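Local coordinates for protein ORF59 (PDB 3HSL) that acts as the accessory subunit of the viral DNA polymerase in lytic replication and raises its processivity, probably by sliding along the DNA and keeping the polymerase on its template, at residues A[22-25]-A[26-29]; A[252-255]-A[256-260]. All coordinates share one frame; numbering follows the deposited sequence.

Contact 1: residues A[22-25]-A[26-29]; sequences SKIR and RVNE
Arg25 and Glu29, one helical turn apart on helix 18-35, lay their flat end groups on one another. The guanidinium and carboxylate planes are only 12° apart, so the two groups are stacked. Glu29 OE2 sits over one face of the guanidinium, offset toward its rim, with Arg25 NH2 3.2 Å from Glu29 OE2. No N-H points at that oxygen. Arg25 reaches forward on an extended chain. Glu29 folds back to meet it: the bend at chi2 (-62°) turns its carboxylate over the guanidinium. In the backbone, Glu29 N donates to Arg25 O at 2.9 Å. On another side of the helix, Ile24 CG2 meets Val27 CG2 at 4.0 Å, a contact between branch methyls. Val27 N donates to Ile24 O, three residues back, at 2.8 Å, where the helix is kinked and weakly bonded. Val27 and Arg26 also touch Trp269. The stronger partner of Glu29 is Lys32, whose NZ forms a salt bridge with Glu29 OE1. Arg25 NE makes a weak hydrogen bond to Phe104 O. The Arg25-Glu29 attraction is therefore one of charge, without a directed bond, and Glu29 probably balances two positive side chains along this helix.

Contact 2: residues A[252-255]-A[256-260]; sequences VSLE and SLIAA
Ser253 turns its OG away from its own backbone N (chi1 169°) and Ser256 turns its OG back beside its backbone N (chi1 -66°), which sets the two side chains next to each other at the start of helix 254-263. Ser253 is the N-cap. Its OG accepts a weak but straight bond from Ser256 N, 3.5 Å long at 177°. Ser256 OG lies 3.7 Å from Ser253 CB, a van der Waals approach. The strongest polar partners are Asp193 OD2 for Ser253 OG and Val57 O for Ser256 OG; Thr59 OG1 and Ala60 N also bond to them, respectively. The first helical turn closes with Leu257 N on Ser253 O at 2.9 Å and Ile258 N on Leu254 O at 3.0 Å. On the apolar side, Leu254 CD1 meets Ile258 CD1 at 3.9 Å, the two side chains crossing at a slant. Val252 CG2 reaches Leu257 CB at 4.4 Å. Leu185 of helix 175-186 packs on Leu254, Leu257 and Ile258. Thus two N-H groups of the first turn find side-chain acceptors: Ser256 N weakly on Ser253 OG, Glu255 N on Asp193 OD1. A negative charge on Asp193 would probably interact favourably with the positive N-terminal end of the helix dipole.

Overall arrangement
Contact 1 and contact 2 lie on two different helices of one chain, far apart in sequence. Their centres are 23 Å apart and their nearest atoms about 11 Å apart, so they do not touch. Contact 1 sits within helix 18-35 and is partly buried. Contact 2 marks the passage from strand 248-253 into helix 254-263 and is buried. The contrast is a surface charge pair against a capped strand-to-helix junction. The other chain of the assembly touches neither. Both belong to the DNA polymerase accessory factor family region. Neither contact has a ligand bound at it, and a direct role in DNA or polymerase binding is not established for either.

Contact 1: residues A[22-25]-A[26-29]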
# COMPACT_ATOMS: atom_id res chain seq x y z
N SER A 22 -5.73 11.01 16.00
CA SER A 22 -5.45 9.69 16.57
C SER A 22 -6.68 9.15 17.24
O SER A 22 -7.03 7.99 17.05
CB SER A 22 -4.35 9.75 17.62
OG SER A 22 -3.19 10.26 17.02
N LYS A 23 -7.33 10.01 18.03
CA LYS A 23 -8.53 9.60 18.75
C LYS A 23 -9.63 9.22 17.77
O LYS A 23 -10.55 8.50 18.13
CB LYS A 23 -8.99 10.72 19.69
N ILE A 24 -9.53 9.71 16.54
CA ILE A 24 -10.52 9.46 15.50
C ILE A 24 -10.09 8.44 14.46
O ILE A 24 -10.89 8.02 13.63
CB ILE A 24 -10.84 10.79 14.78
CG1 ILE A 24 -11.42 11.79 15.76
CG2 ILE A 24 -11.83 10.58 13.63
CD1 ILE A 24 -11.62 13.16 15.13
N ARG A 25 -8.81 8.04 14.52
CA ARG A 25 -8.20 7.08 13.59
C ARG A 25 -9.09 5.90 13.14
O ARG A 25 -9.14 5.54 11.96
CB ARG A 25 -6.88 6.57 14.17
CG ARG A 25 -6.06 5.81 13.17
CD ARG A 25 -4.71 5.33 13.68
NE ARG A 25 -4.02 4.66 12.58
CZ ARG A 25 -4.23 3.39 12.21
NH1 ARG A 25 -5.12 2.63 12.87
NH2 ARG A 25 -3.56 2.87 11.19
N ARG A 26 -9.79 5.31 14.11
CA ARG A 26 -10.69 4.17 13.92
C ARG A 26 -11.71 4.46 12.82
O ARG A 26 -12.08 3.58 12.05
CB ARG A 26 -11.37 3.92 15.26
CG ARG A 26 -11.85 2.52 15.59
CD ARG A 26 -12.04 2.51 17.15
NE ARG A 26 -11.87 1.21 17.78
CZ ARG A 26 -10.68 0.75 18.18
NH1 ARG A 26 -9.60 1.50 18.00
NH2 ARG A 26 -10.57 -0.44 18.75
N VAL A 27 -12.19 5.70 12.75
CA VAL A 27 -13.16 6.05 11.72
C VAL A 27 -12.47 6.03 10.35
O VAL A 27 -13.03 5.54 9.36
CB VAL A 27 -13.79 7.43 11.94
CG1 VAL A 27 -14.85 7.69 10.89
CG2 VAL A 27 -14.42 7.53 13.32
N ASN A 28 -11.25 6.56 10.30
CA ASN A 28 -10.50 6.61 9.07
C ASN A 28 -10.12 5.23 8.54
O ASN A 28 -10.15 5.01 7.33
CB ASN A 28 -9.24 7.44 9.26
CG ASN A 28 -8.51 7.66 7.97
OD1 ASN A 28 -9.07 8.19 6.99
ND2 ASN A 28 -7.24 7.27 7.94
N GLU A 29 -9.75 4.30 9.42
CA GLU A 29 -9.39 2.94 9.00
C GLU A 29 -10.57 2.16 8.41
O GLU A 29 -10.39 1.24 7.60
CB GLU A 29 -8.78 2.14 10.16
CG GLU A 29 -7.46 2.71 10.61
CD GLU A 29 -6.40 2.65 9.51
OE1 GLU A 29 -6.11 1.52 9.03
OE2 GLU A 29 -5.86 3.75 9.13

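Contact 2: residues A[252-255]-A[256-260]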
# COMPACT_ATOMS: atom_id res chain seq x y z
N VAL A 252 -32.23 4.43 -5.79
CA VAL A 252 -30.80 4.58 -5.75
C VAL A 252 -30.05 3.34 -6.20
O VAL A 252 -30.65 2.27 -6.40
CB VAL A 252 -30.38 4.89 -4.31
CG1 VAL A 252 -31.16 6.10 -3.80
CG2 VAL A 252 -30.65 3.71 -3.43
N SER A 253 -28.73 3.49 -6.34
CA SER A 253 -27.87 2.38 -6.73
C SER A 253 -27.67 1.40 -5.60
O SER A 253 -27.32 1.80 -4.48
CB SER A 253 -26.51 2.89 -7.14
OG SER A 253 -25.63 1.79 -7.27
N LEU A 254 -27.88 0.12 -5.90
CA LEU A 254 -27.71 -0.96 -4.93
C LEU A 254 -26.29 -1.03 -4.38
O LEU A 254 -26.14 -1.16 -3.17
CB LEU A 254 -28.09 -2.31 -5.52
CG LEU A 254 -28.01 -3.52 -4.57
CD1 LEU A 254 -28.89 -3.37 -3.32
CD2 LEU A 254 -28.35 -4.80 -5.30
N GLU A 255 -25.27 -0.94 -5.25
CA GLU A 255 -23.88 -0.96 -4.79
C GLU A 255 -23.65 0.17 -3.82
O GLU A 255 -23.08 -0.03 -2.74
CB GLU A 255 -22.86 -0.77 -5.92
CG GLU A 255 -22.75 -1.86 -6.98
CD GLU A 255 -21.63 -1.55 -7.99
OE1 GLU A 255 -20.74 -0.70 -7.67
OE2 GLU A 255 -21.64 -2.17 -9.09
N SER A 256 -24.11 1.36 -4.20
CA SER A 256 -23.96 2.52 -3.34
C SER A 256 -24.65 2.32 -2.00
O SER A 256 -24.13 2.71 -0.97
CB SER A 256 -24.46 3.79 -4.03
OG SER A 256 -23.65 4.10 -5.15
N LEU A 257 -25.82 1.69 -2.01
CA LEU A 257 -26.57 1.48 -0.78
C LEU A 257 -25.84 0.55 0.17
O LEU A 257 -25.69 0.87 1.34
CB LEU A 257 -28.00 1.02 -1.08
CG LEU A 257 -28.97 0.79 0.09
CD1 LEU A 257 -29.07 2.00 1.02
CD2 LEU A 257 -30.35 0.42 -0.42
N ILE A 258 -25.39 -0.60 -0.34
CA ILE A 258 -24.65 -1.58 0.45
C ILE A 258 -23.45 -0.88 1.12
O ILE A 258 -23.34 -0.82 2.34
CB ILE A 258 -24.08 -2.73 -0.45
CG1 ILE A 258 -25.16 -3.39 -1.34
CG2 ILE A 258 -23.34 -3.77 0.41
CD1 ILE A 258 -26.18 -4.28 -0.65
N ALA A 259 -22.55 -0.35 0.30
CA ALA A 259 -21.37 0.34 0.78
C ALA A 259 -21.74 1.47 1.75
O ALA A 259 -21.11 1.64 2.80
CB ALA A 259 -20.59 0.89 -0.39
N ALA A 260 -22.76 2.24 1.40
CA ALA A 260 -23.18 3.33 2.25
C ALA A 260 -23.48 2.77 3.64
O ALA A 260 -22.90 3.23 4.62
CB ALA A 260 -24.36 4.05 1.67